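PDB 2UVP: DNA replication regulator protein HobA from Helicobacter pylori, which is required for the initiation of DNA replication and increases the binding of the initiator DnaA to the oriC region. Local coordinates for residues A44-H49 against K170-A175; H49-G54 against F177-N182; N69-N74 against W119-I124; A107-E110 against N115-F118; L152-K155 against L160-Y163. All blocks are in the same frame, centred on the assembly; numbering follows the deposited sequence. Where two conformers were deposited one is given.

Contact 1: residues A44-H49 against K170-A175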
# COMPACT_ATOMS: atom_id res chain seq x y z
N ALA A 44 -30.90 -2.08 5.31
CA ALA A 44 -31.50 -1.43 6.50
C ALA A 44 -30.70 -1.79 7.75
O ALA A 44 -30.38 -0.91 8.56
CB ALA A 44 -32.95 -1.85 6.66
N GLN A 45 -30.37 -3.06 7.89
CA GLN A 45 -29.66 -3.56 9.08
C GLN A 45 -28.27 -2.95 9.18
O GLN A 45 -27.81 -2.58 10.26
CB GLN A 45 -29.56 -5.08 9.05
CG GLN A 45 -30.92 -5.75 9.16
CD GLN A 45 -30.86 -7.26 9.13
OE1 GLN A 45 -29.81 -7.85 8.92
NE2 GLN A 45 -32.02 -7.89 9.36
N THR A 46 -27.63 -2.79 8.03
CA THR A 46 -26.31 -2.14 7.98
C THR A 46 -26.39 -0.66 8.35
O THR A 46 -25.54 -0.14 9.09
CB THR A 46 -25.67 -2.36 6.61
OG1 THR A 46 -25.63 -3.76 6.33
CG2 THR A 46 -24.22 -1.80 6.57
N ILE A 47 -27.41 0.04 7.85
CA ILE A 47 -27.66 1.43 8.22
C ILE A 47 -27.89 1.57 9.73
O ILE A 47 -27.30 2.44 10.37
CB ILE A 47 -28.83 2.04 7.45
CG1 ILE A 47 -28.44 2.20 5.97
CG2 ILE A 47 -29.19 3.41 8.04
CD1 ILE A 47 -29.62 2.49 5.04
N SER A 48 -28.73 0.70 10.30
CA SER A 48 -28.97 0.70 11.75
C SER A 48 -27.67 0.52 12.53
O SER A 48 -27.47 1.19 13.55
CB SER A 48 -29.96 -0.39 12.13
OG SER A 48 -31.26 0.02 11.74
N HIS A 49 -26.82 -0.38 12.05
CA HIS A 49 -25.52 -0.63 12.68
C HIS A 49 -24.69 0.65 12.68
O HIS A 49 -24.14 1.05 13.71
CB HIS A 49 -24.78 -1.74 11.95
CG HIS A 49 -23.48 -2.11 12.58
ND1 HIS A 49 -22.26 -1.73 12.08
CD2 HIS A 49 -23.23 -2.85 13.69
CE1 HIS A 49 -21.30 -2.23 12.85
NE2 HIS A 49 -21.86 -2.89 13.84
N LYS A 170 -24.01 2.42 -4.77
CA LYS A 170 -24.69 3.70 -4.90
C LYS A 170 -26.07 3.62 -4.24
O LYS A 170 -26.53 4.60 -3.64
CB LYS A 170 -24.78 4.10 -6.36
CG LYS A 170 -23.39 4.57 -6.92
CD LYS A 170 -23.43 4.70 -8.44
CE LYS A 170 -22.05 5.11 -9.03
NZ LYS A 170 -21.52 6.39 -8.42
N LEU A 171 -26.70 2.45 -4.32
CA LEU A 171 -27.96 2.23 -3.62
C LEU A 171 -27.73 2.33 -2.10
O LEU A 171 -28.47 3.05 -1.39
CB LEU A 171 -28.54 0.86 -3.97
CG LEU A 171 -29.80 0.46 -3.22
CD1 LEU A 171 -30.96 1.41 -3.55
CD2 LEU A 171 -30.16 -1.00 -3.59
N PHE A 172 -26.72 1.61 -1.61
CA PHE A 172 -26.38 1.65 -0.20
C PHE A 172 -26.10 3.07 0.30
O PHE A 172 -26.67 3.48 1.31
CB PHE A 172 -25.19 0.73 0.12
CG PHE A 172 -24.71 0.90 1.53
CD1 PHE A 172 -25.41 0.32 2.57
CD2 PHE A 172 -23.60 1.70 1.81
CE1 PHE A 172 -25.00 0.50 3.90
CE2 PHE A 172 -23.18 1.88 3.14
CZ PHE A 172 -23.88 1.26 4.19
N GLU A 173 -25.25 3.83 -0.40
CA GLU A 173 -24.90 5.17 0.09
C GLU A 173 -26.09 6.15 0.05
O GLU A 173 -26.23 7.01 0.92
CB GLU A 173 -23.68 5.73 -0.66
CG GLU A 173 -23.97 6.05 -2.10
CD GLU A 173 -22.84 6.83 -2.78
OE1 GLU A 173 -22.13 7.63 -2.12
OE2 GLU A 173 -22.71 6.64 -4.00
N ASN A 174 -26.94 6.02 -0.96
CA ASN A 174 -28.15 6.86 -1.01
C ASN A 174 -29.11 6.50 0.12
O ASN A 174 -29.69 7.39 0.75
CB ASN A 174 -28.83 6.72 -2.36
CG ASN A 174 -28.29 7.68 -3.36
OD1 ASN A 174 -28.82 8.81 -3.52
ND2 ASN A 174 -27.21 7.28 -4.03
N ALA A 175 -29.24 5.20 0.39
CA ALA A 175 -30.10 4.73 1.46
C ALA A 175 -29.58 5.24 2.79
O ALA A 175 -30.33 5.82 3.56
CB ALA A 175 -30.18 3.23 1.47

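Contact 2: residues H49-G54 against F177-N182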
# COMPACT_ATOMS: atom_id res chain seq x y z
N HIS A 49 -26.82 -0.38 12.05
CA HIS A 49 -25.52 -0.63 12.68
C HIS A 49 -24.69 0.65 12.68
O HIS A 49 -24.14 1.05 13.71
CB HIS A 49 -24.78 -1.74 11.95
CG HIS A 49 -23.48 -2.11 12.58
ND1 HIS A 49 -22.26 -1.73 12.08
CD2 HIS A 49 -23.23 -2.85 13.69
CE1 HIS A 49 -21.30 -2.23 12.85
NE2 HIS A 49 -21.86 -2.89 13.84
N VAL A 50 -24.62 1.30 11.52
CA VAL A 50 -23.92 2.57 11.42
C VAL A 50 -24.51 3.61 12.38
O VAL A 50 -23.77 4.27 13.10
CB VAL A 50 -23.90 3.09 9.96
CG1 VAL A 50 -23.39 4.54 9.90
CG2 VAL A 50 -23.05 2.14 9.10
N LEU A 51 -25.84 3.71 12.43
CA LEU A 51 -26.50 4.68 13.31
C LEU A 51 -26.23 4.42 14.78
O LEU A 51 -26.26 5.35 15.59
CB LEU A 51 -28.01 4.63 13.09
CG LEU A 51 -28.59 5.59 12.05
CD1 LEU A 51 -27.73 5.81 10.80
CD2 LEU A 51 -30.00 5.11 11.70
N ASN A 52 -26.01 3.16 15.11
CA ASN A 52 -25.78 2.73 16.47
C ASN A 52 -24.32 2.90 16.91
O ASN A 52 -23.96 2.49 18.02
CB ASN A 52 -26.22 1.29 16.63
CG ASN A 52 -27.73 1.15 16.77
OD1 ASN A 52 -28.43 2.10 17.12
ND2 ASN A 52 -28.24 -0.05 16.51
N GLY A 53 -23.50 3.51 16.05
CA GLY A 53 -22.08 3.73 16.33
C GLY A 53 -21.18 2.58 15.92
O GLY A 53 -19.98 2.54 16.27
N GLY A 54 -21.74 1.65 15.16
CA GLY A 54 -20.99 0.47 14.69
C GLY A 54 -19.91 0.79 13.67
O GLY A 54 -19.98 1.77 12.94
N PHE A 177 -27.59 7.91 3.52
CA PHE A 177 -27.69 9.34 3.71
C PHE A 177 -29.13 9.81 3.69
O PHE A 177 -29.49 10.79 4.37
CB PHE A 177 -26.81 10.10 2.72
CG PHE A 177 -25.39 10.12 3.14
CD1 PHE A 177 -24.56 9.05 2.86
CD2 PHE A 177 -24.89 11.18 3.89
CE1 PHE A 177 -23.24 9.03 3.28
CE2 PHE A 177 -23.58 11.18 4.33
CZ PHE A 177 -22.75 10.11 4.03
N SER A 178 -29.97 9.09 2.96
CA SER A 178 -31.40 9.32 3.04
C SER A 178 -31.90 9.20 4.47
O SER A 178 -32.70 10.03 4.92
CB SER A 178 -32.18 8.41 2.09
OG SER A 178 -32.02 8.87 0.77
N VAL A 179 -31.44 8.19 5.21
CA VAL A 179 -31.86 8.13 6.62
C VAL A 179 -31.12 9.12 7.51
O VAL A 179 -31.73 9.75 8.37
CB VAL A 179 -32.07 6.68 7.22
CG1 VAL A 179 -31.99 5.56 6.18
CG2 VAL A 179 -31.22 6.42 8.44
N LEU A 180 -29.82 9.33 7.26
CA LEU A 180 -29.06 10.31 8.04
C LEU A 180 -29.60 11.73 7.90
O LEU A 180 -29.64 12.49 8.87
CB LEU A 180 -27.58 10.28 7.66
CG LEU A 180 -26.79 9.11 8.25
CD1 LEU A 180 -25.38 9.07 7.65
CD2 LEU A 180 -26.73 9.22 9.77
N TYR A 181 -30.02 12.10 6.69
CA TYR A 181 -30.52 13.44 6.45
C TYR A 181 -32.04 13.48 6.58
O TYR A 181 -32.71 14.29 5.93
CB TYR A 181 -30.04 13.96 5.09
CG TYR A 181 -28.52 14.15 4.98
CD1 TYR A 181 -27.72 14.20 6.12
CD2 TYR A 181 -27.90 14.29 3.74
CE1 TYR A 181 -26.33 14.37 6.03
CE2 TYR A 181 -26.51 14.48 3.64
CZ TYR A 181 -25.74 14.51 4.79
OH TYR A 181 -24.36 14.69 4.70
N ASN A 182 -32.56 12.60 7.43
CA ASN A 182 -34.00 12.42 7.70
C ASN A 182 -34.98 12.61 6.51
O ASN A 182 -35.97 13.33 6.61
CB ASN A 182 -34.44 13.22 8.95
CG ASN A 182 -33.89 14.63 8.98
OD1 ASN A 182 -33.97 15.37 8.00
ND2 ASN A 182 -33.35 15.02 10.13

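Contact 3: residues N69-N74 against W119-I124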
# COMPACT_ATOMS: atom_id res chain seq x y z
N ASN A 69 -11.36 -0.54 -2.45
CA ASN A 69 -10.86 0.83 -2.55
C ASN A 69 -11.99 1.82 -2.82
O ASN A 69 -12.08 2.89 -2.18
CB ASN A 69 -9.79 0.85 -3.65
CG ASN A 69 -9.08 2.18 -3.79
OD1 ASN A 69 -9.66 3.24 -3.64
ND2 ASN A 69 -7.78 2.11 -4.13
N TYR A 70 -12.87 1.45 -3.74
CA TYR A 70 -14.04 2.28 -4.08
C TYR A 70 -14.93 2.51 -2.87
O TYR A 70 -15.36 3.63 -2.63
CB TYR A 70 -14.83 1.56 -5.16
CG TYR A 70 -15.99 2.35 -5.71
CD1 TYR A 70 -15.81 3.29 -6.71
CD2 TYR A 70 -17.29 2.12 -5.24
CE1 TYR A 70 -16.90 4.01 -7.24
CE2 TYR A 70 -18.39 2.83 -5.76
CZ TYR A 70 -18.18 3.76 -6.77
OH TYR A 70 -19.22 4.48 -7.32
N ILE A 71 -15.19 1.46 -2.10
CA ILE A 71 -16.03 1.61 -0.89
C ILE A 71 -15.41 2.62 0.09
O ILE A 71 -16.06 3.55 0.56
CB ILE A 71 -16.28 0.24 -0.24
CG1 ILE A 71 -17.21 -0.61 -1.13
CG2 ILE A 71 -16.87 0.39 1.17
CD1 ILE A 71 -17.28 -2.07 -0.70
N LEU A 72 -14.14 2.41 0.40
CA LEU A 72 -13.45 3.27 1.35
C LEU A 72 -13.42 4.73 0.88
O LEU A 72 -13.71 5.64 1.66
CB LEU A 72 -12.02 2.76 1.57
CG LEU A 72 -11.74 1.58 2.50
CD1 LEU A 72 -12.90 0.67 2.80
CD2 LEU A 72 -10.56 0.77 1.94
N SER A 73 -13.09 4.97 -0.39
CA SER A 73 -12.96 6.35 -0.84
C SER A 73 -14.30 7.03 -1.01
O SER A 73 -14.39 8.25 -0.84
CB SER A 73 -12.17 6.48 -2.16
OG SER A 73 -12.76 5.73 -3.19
N ASN A 74 -15.33 6.27 -1.35
CA ASN A 74 -16.65 6.89 -1.45
C ASN A 74 -17.29 7.17 -0.10
O ASN A 74 -17.96 8.21 0.07
CB ASN A 74 -17.62 6.09 -2.33
CG ASN A 74 -17.33 6.25 -3.81
OD1 ASN A 74 -16.37 5.69 -4.34
ND2 ASN A 74 -18.16 7.03 -4.48
N TRP A 119 -18.16 -6.49 6.36
CA TRP A 119 -18.78 -6.31 5.04
C TRP A 119 -17.84 -6.95 4.06
O TRP A 119 -16.72 -6.46 3.85
CB TRP A 119 -18.92 -4.83 4.74
CG TRP A 119 -19.51 -4.46 3.41
CD1 TRP A 119 -19.86 -5.29 2.36
CD2 TRP A 119 -19.80 -3.13 2.98
NE1 TRP A 119 -20.36 -4.54 1.32
CE2 TRP A 119 -20.32 -3.21 1.67
CE3 TRP A 119 -19.66 -1.87 3.58
CZ2 TRP A 119 -20.73 -2.08 0.96
CZ3 TRP A 119 -20.06 -0.75 2.89
CH2 TRP A 119 -20.60 -0.87 1.57
N HIS A 120 -18.26 -8.06 3.47
CA HIS A 120 -17.33 -8.78 2.58
C HIS A 120 -17.93 -8.86 1.20
O HIS A 120 -19.13 -9.13 1.06
CB HIS A 120 -16.99 -10.18 3.10
CG HIS A 120 -16.12 -10.95 2.17
ND1 HIS A 120 -14.76 -10.72 2.06
CD2 HIS A 120 -16.42 -11.88 1.22
CE1 HIS A 120 -14.26 -11.51 1.13
NE2 HIS A 120 -15.25 -12.19 0.58
N VAL A 121 -17.09 -8.67 0.18
CA VAL A 121 -17.51 -8.78 -1.21
C VAL A 121 -16.73 -9.83 -1.97
O VAL A 121 -15.51 -9.74 -2.12
CB VAL A 121 -17.36 -7.43 -1.95
CG1 VAL A 121 -17.91 -7.55 -3.38
CG2 VAL A 121 -18.08 -6.33 -1.16
N GLY A 122 -17.45 -10.83 -2.48
CA GLY A 122 -16.88 -11.75 -3.44
C GLY A 122 -16.58 -13.10 -2.84
O GLY A 122 -17.19 -13.51 -1.83
N LYS A 123 -15.63 -13.79 -3.46
CA LYS A 123 -15.20 -15.12 -3.02
C LYS A 123 -14.59 -15.06 -1.64
O LYS A 123 -13.94 -14.06 -1.28
CB LYS A 123 -14.16 -15.68 -3.99
CG LYS A 123 -14.70 -15.94 -5.38
CD LYS A 123 -13.68 -16.67 -6.25
CE LYS A 123 -12.45 -15.81 -6.54
NZ LYS A 123 -11.60 -16.35 -7.65
N ILE A 124 -14.77 -16.15 -0.89
CA ILE A 124 -14.12 -16.31 0.41
C ILE A 124 -12.90 -17.21 0.17
O ILE A 124 -13.03 -18.44 0.03
CB ILE A 124 -15.09 -16.88 1.47
CG1 ILE A 124 -16.30 -15.94 1.63
CG2 ILE A 124 -14.35 -17.08 2.80
CD1 ILE A 124 -17.47 -16.48 2.43

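Contact 4: residues A107-E110 against N115-F118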
# COMPACT_ATOMS: atom_id res chain seq x y z
N ALA A 107 -10.84 -13.23 18.30
CA ALA A 107 -10.71 -12.75 19.66
C ALA A 107 -10.08 -11.36 19.67
O ALA A 107 -10.51 -10.48 20.43
CB ALA A 107 -9.88 -13.72 20.49
N THR A 108 -9.07 -11.15 18.83
CA THR A 108 -8.40 -9.86 18.78
C THR A 108 -9.35 -8.79 18.23
O THR A 108 -9.40 -7.67 18.74
CB THR A 108 -7.06 -9.92 18.01
OG1 THR A 108 -6.17 -10.85 18.67
CG2 THR A 108 -6.40 -8.53 17.96
N ILE A 109 -10.12 -9.15 17.22
CA ILE A 109 -11.12 -8.22 16.66
C ILE A 109 -12.18 -7.82 17.71
O ILE A 109 -12.48 -6.65 17.90
CB ILE A 109 -11.76 -8.82 15.38
CG1 ILE A 109 -10.70 -8.89 14.27
CG2 ILE A 109 -12.98 -8.02 14.92
CD1 ILE A 109 -11.05 -9.85 13.17
N GLU A 110 -12.73 -8.83 18.40
CA GLU A 110 -13.74 -8.60 19.42
C GLU A 110 -13.21 -7.71 20.55
O GLU A 110 -13.95 -6.87 21.06
CB GLU A 110 -14.29 -9.93 19.96
CG GLU A 110 -15.01 -10.77 18.90
CD GLU A 110 -15.43 -12.16 19.39
OE1 GLU A 110 -16.63 -12.46 19.27
OE2 GLU A 110 -14.58 -12.95 19.86
N ASN A 115 -17.83 -2.40 18.31
CA ASN A 115 -19.05 -2.94 17.68
C ASN A 115 -18.82 -3.14 16.18
O ASN A 115 -19.35 -2.38 15.38
CB ASN A 115 -20.21 -1.96 17.95
CG ASN A 115 -21.57 -2.45 17.43
OD1 ASN A 115 -21.77 -3.64 17.19
ND2 ASN A 115 -22.50 -1.52 17.28
N PRO A 116 -18.04 -4.17 15.80
CA PRO A 116 -17.73 -4.34 14.38
C PRO A 116 -18.82 -5.08 13.61
O PRO A 116 -19.57 -5.85 14.19
CB PRO A 116 -16.47 -5.21 14.42
CG PRO A 116 -16.73 -6.12 15.62
CD PRO A 116 -17.39 -5.21 16.63
N MET A 117 -18.88 -4.82 12.30
CA MET A 117 -19.70 -5.60 11.38
C MET A 117 -18.81 -5.86 10.18
O MET A 117 -18.13 -4.94 9.72
CB MET A 117 -20.97 -4.84 10.97
CG MET A 117 -21.69 -5.47 9.79
SD MET A 117 -23.15 -4.57 9.22
CE MET A 117 -24.36 -5.09 10.43
N PHE A 118 -18.79 -7.11 9.71
CA PHE A 118 -17.97 -7.48 8.56
C PHE A 118 -18.74 -7.25 7.28
O PHE A 118 -19.85 -7.75 7.13
CB PHE A 118 -17.56 -8.95 8.61
CG PHE A 118 -16.65 -9.28 9.74
CD1 PHE A 118 -15.33 -8.83 9.75
CD2 PHE A 118 -17.11 -10.06 10.79
CE1 PHE A 118 -14.48 -9.15 10.82
CE2 PHE A 118 -16.27 -10.38 11.87
CZ PHE A 118 -14.95 -9.93 11.88

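Contact 5: residues L152-K155 against L160-Y163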
# COMPACT_ATOMS: atom_id res chain seq x y z
N LEU A 152 -26.55 -10.87 0.26
CA LEU A 152 -26.84 -10.29 -1.03
C LEU A 152 -26.13 -11.17 -2.04
O LEU A 152 -24.91 -11.36 -1.98
CB LEU A 152 -26.35 -8.83 -1.05
CG LEU A 152 -26.38 -7.83 -2.21
CD1 LEU A 152 -27.44 -8.04 -3.28
CD2 LEU A 152 -26.49 -6.43 -1.58
N LEU A 153 -26.90 -11.74 -2.96
CA LEU A 153 -26.38 -12.72 -3.90
C LEU A 153 -25.99 -12.09 -5.22
O LEU A 153 -26.77 -11.32 -5.79
CB LEU A 153 -27.42 -13.80 -4.15
CG LEU A 153 -27.41 -14.95 -3.15
CD1 LEU A 153 -28.66 -15.84 -3.39
CD2 LEU A 153 -26.11 -15.73 -3.25
N LEU A 154 -24.77 -12.41 -5.68
CA LEU A 154 -24.23 -11.93 -6.96
C LEU A 154 -23.90 -13.14 -7.83
O LEU A 154 -23.67 -14.22 -7.30
CB LEU A 154 -22.94 -11.13 -6.75
CG LEU A 154 -22.82 -9.99 -5.73
CD1 LEU A 154 -21.34 -9.73 -5.41
CD2 LEU A 154 -23.48 -8.72 -6.20
N LYS A 155 -23.85 -12.95 -9.14
CA LYS A 155 -23.44 -14.01 -10.06
C LYS A 155 -21.97 -13.83 -10.46
O LYS A 155 -21.60 -12.83 -11.06
CB LYS A 155 -24.39 -14.04 -11.26
CG LYS A 155 -25.82 -14.40 -10.85
CD LYS A 155 -26.86 -14.20 -11.95
CE LYS A 155 -27.36 -12.75 -11.97
NZ LYS A 155 -28.78 -12.66 -12.40
N LEU A 160 -21.64 -8.36 -16.46
CA LEU A 160 -22.02 -7.03 -15.94
C LEU A 160 -21.78 -6.84 -14.45
O LEU A 160 -22.14 -5.79 -13.89
CB LEU A 160 -23.46 -6.66 -16.34
CG LEU A 160 -23.74 -6.67 -17.85
CD1 LEU A 160 -25.23 -6.36 -18.08
CD2 LEU A 160 -22.89 -5.64 -18.61
N LEU A 161 -21.14 -7.83 -13.81
CA LEU A 161 -20.89 -7.80 -12.37
C LEU A 161 -20.31 -6.47 -11.90
O LEU A 161 -20.76 -5.91 -10.91
CB LEU A 161 -19.97 -8.95 -11.96
CG LEU A 161 -19.63 -8.91 -10.46
CD1 LEU A 161 -20.89 -9.17 -9.59
CD2 LEU A 161 -18.51 -9.91 -10.16
N ASP A 162 -19.27 -5.99 -12.60
CA ASP A 162 -18.58 -4.78 -12.13
C ASP A 162 -19.55 -3.58 -12.04
O ASP A 162 -19.51 -2.82 -11.08
CB ASP A 162 -17.39 -4.47 -13.04
CG ASP A 162 -16.32 -5.56 -12.99
OD1 ASP A 162 -16.34 -6.39 -12.04
OD2 ASP A 162 -15.46 -5.58 -13.89
N TYR A 163 -20.42 -3.42 -13.04
CA TYR A 163 -21.43 -2.37 -12.97
C TYR A 163 -22.41 -2.57 -11.81
O TYR A 163 -22.79 -1.61 -11.13
CB TYR A 163 -22.25 -2.36 -14.26
CG TYR A 163 -21.47 -2.16 -15.55
CD1 TYR A 163 -21.07 -0.89 -15.95
CD2 TYR A 163 -21.20 -3.23 -16.39
CE1 TYR A 163 -20.41 -0.68 -17.17
CE2 TYR A 163 -20.52 -3.05 -17.61
CZ TYR A 163 -20.13 -1.77 -17.99
OH TYR A 163 -19.52 -1.60 -19.21

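Contact 1: residues A44-H49 against K170-A175
Thr46 lays its methyl against the distal part of the Phe172 ring, CG2 lying 3.6 Å from Phe172 CE1 and a little farther from CZ, while the two side chains cross at about a right angle. The methyl stands anti to the backbone N of Thr46. The hydroxyl is turned back along its own helix, where OG1 hydrogen-bonds to Leu42 O, so only the hydrocarbon branch of Thr46 is presented to the ring. One residue on, Ile47 sends out its long branch, and its terminal CD1 lies 3.6 Å from Ala175 C and 3.7 Å from Ala175 CB. The small alanine lets an isoleucine tip come down onto the helix backbone itself. Ile47 CG1 also lies obliquely beside Phe172, 4.4 Å from CE1. Behind this apolar layer, Asn174 ND2 donates to Lys170 O at 2.8 Å with an N-H...O angle of 167°. The same oxygen takes the helical bond from Asn174 N on the other face of its carbonyl plane, so two donors grip it. On the sheet side, Phe172 meets Trp119 edge-to-face and Thr46 rests on Met117, both from strand 116-121. The axes of the two short segments approach to 10.4 Å and cross at -49°, near the -50° of classical ridges-into-grooves packing, here between neighbouring helices on one face of a parallel alpha/beta sheet.

Contact 2: residues H49-G54 against F177-N182
Two helix C-termini, each closed by a Schellman motif, come together here through one leucine. Leu51, in the last turn of helix 39-51, divides its two methyls between two partners on the final turn of helix 161-180: CD2 stands 3.7 Å from Val179 CG2, and CD1 lies 3.7 Å from Leu180 CD2. Leu51 and Leu180 run alongside each other in opposite senses, whereas Leu51 and Val179 meet at a slant. With CG beside the backbone N (chi1 -77°) and an extended chi2, Leu180 carries its end closer to Leu51 than its first bond alone would. Its other methyl, CD1, sits above one face of the Phe177 ring toward the rim, and Tyr181 CZ lies at the edge of that ring, in its plane. Gly53 is the C-prime residue of the first helix; its positive phi lets Gly54 N reach His49 O at 2.9 Å and Gly53 N reach Val50 O at 3.1 Å. The turn brings Gly54 CA 3.2 Å above the plane of the His49 ring, a close approach made possible by the missing side chain. Asn182, which has been observed to bind calcium, takes the corresponding positive-phi place in the second helix, and its N bonds Val179 O at 3.1 Å. The result is an apolar contact at the surface between two adjacent helices, each ended by a Schellman motif.

Contact 3: residues N69-N74 against W119-I124
His120 NE2 donates to Lys123 O at 2.9 Å with an N-H...O angle of 147°; a longer approach of NE2 to Gly122 O is weak. The acceptor lies in the plane of the imidazole, but the nitrogen stands well above the carbonyl plane of Lys123. Since His120 ND1 is hydrogen-bonded to Ser59 OG, the ring is held at both nitrogens and its rotation fixed. It thus bonds across the turn that follows the central strand of the parallel sheet in this SIS-like alpha/beta fold, a turn that Gly122 makes with positive phi. His120 points away from helix 65-75 and packs on Leu129 and Leu133 of helix 127-133, while its neighbours Trp119 and Val121 point toward helix 65-75 and make the contact proper. There Ile71 comes down over the indole from the opposite direction. Its CD1 lies 4.2 Å from the centroid of the Trp119 six-membered ring, 24° off the normal, a CH-pi contact over one face. The second branch, CG2, anti to the backbone N of Ile71, reaches Trp119 CZ3 at 3.8 Å, so the two methyls of a single isoleucine span the benzene part of the indole. Trp119 is in turn packed against Phe140 and Trp142 of the next strand. Ile71 also rests on Val58 and Phe169, burying it between strand and helix. A looser touch extends the patch along the strand, where Ile71 CD1 lies 4.4 Å from Val121 CG2.

Contact 4: residues A107-E110 against N115-F118
Within 107-110, Ile109 alone touches 115-118, and its CG2 methyl meets two residues: it lies 4.1 Å from Phe118 CZ and 4.3 Å from Pro116 CG. The delta methyl joins in, with Ile109 CD1 also 4.1 Å from Phe118 CZ, so CZ, at the far end of the ring, touches both branches. The two side chains reach toward each other from helix and strand. Phe118 sets out to the side and then reaches over, its CG being anti to the carbonyl carbon (chi1 -66°). Around this first shell, Phe91 packs on both Ile109 and Phe118, Leu57 supports Pro116 and Phe118 from the adjacent strand, and Ile132 and Leu133 of helix 127-133 cover the phenylalanine further along. Backbone bonds from Phe118 to Pro138 and Phe140 on one side, and from Met117 to Ser55 and Leu57 on the other, hold the strand between its neighbours. Helix 102-112 here forms the crossover of a beta-alpha-beta unit, linking strand 88-90 to the parallel strand 116-121, which lies beyond strand 55-60. All the atoms that meet are carbon, at distances of 4 Å or more, implying that the helix is held to the sheet by dispersion and burial of apolar surface, without directional bonds at this point.

Contact 5: residues L152-K155 against L160-Y163
The chain leaves strand 152-153 still extended and returns after a short loop to start a helix, bringing Lys155 and Leu161 within 7.1 Å of each other at their CA atoms. Leu161, the first residue of that helix, supplies the atom that closes the gap: its CD1 methyl lies 4.0 Å from Leu154 CB and equally 4.0 Å from Lys155 O. One methyl thus bridges a side-chain root and the following carbonyl. The extended first torsion, with CG anti to the backbone N (chi1 177°), carries the Leu161 branch out to the chain just after the strand. Leu154 comes to meet it, yet it is CB that makes the touch, since CG is anti to the carbonyl carbon (chi1 -50°) and the rest of the side chain runs on to Leu165 and Leu168 along the helix. Lys155 contributes backbone only, its aliphatic chain leading away. This is the connection from the outermost strand of the parallel alpha/beta sheet into helix 161-180, the long helix that packs on one of its faces. Leu160 occupies the N-cap position, and its N is hydrogen-bonded to Asp158 OD1 within the loop. On the strand side, backbone bonds tie Leu154 to Leu143, and Phe144 packs on both Leu154 and Leu161. One residue into the helix, Asp162 packs against an apolar side chain of another subunit.

In the fold
Contacts 1 and 2 follow one another along helices 39-51 and 161-180, with centres about 8 Å apart, sharing His49 and joined by Ile47 packing on Val179. Contact 3 lies near the centre of the chain, about 14 Å from contact 1, centre to centre, and shares strand 116-121 with contact 4, which faces the other side of the sheet. Contacts 4 and 5 have centres about 27 Å apart, on opposite sides of the chain's centre. In sequence, contacts 3, 4 and 5 are nested inside the loop closed by contact 1, and contact 4 lies inside contact 3. The last helix therefore starts beside the edge strand and ends against helix 39-51, spanning one face of the five-stranded sheet.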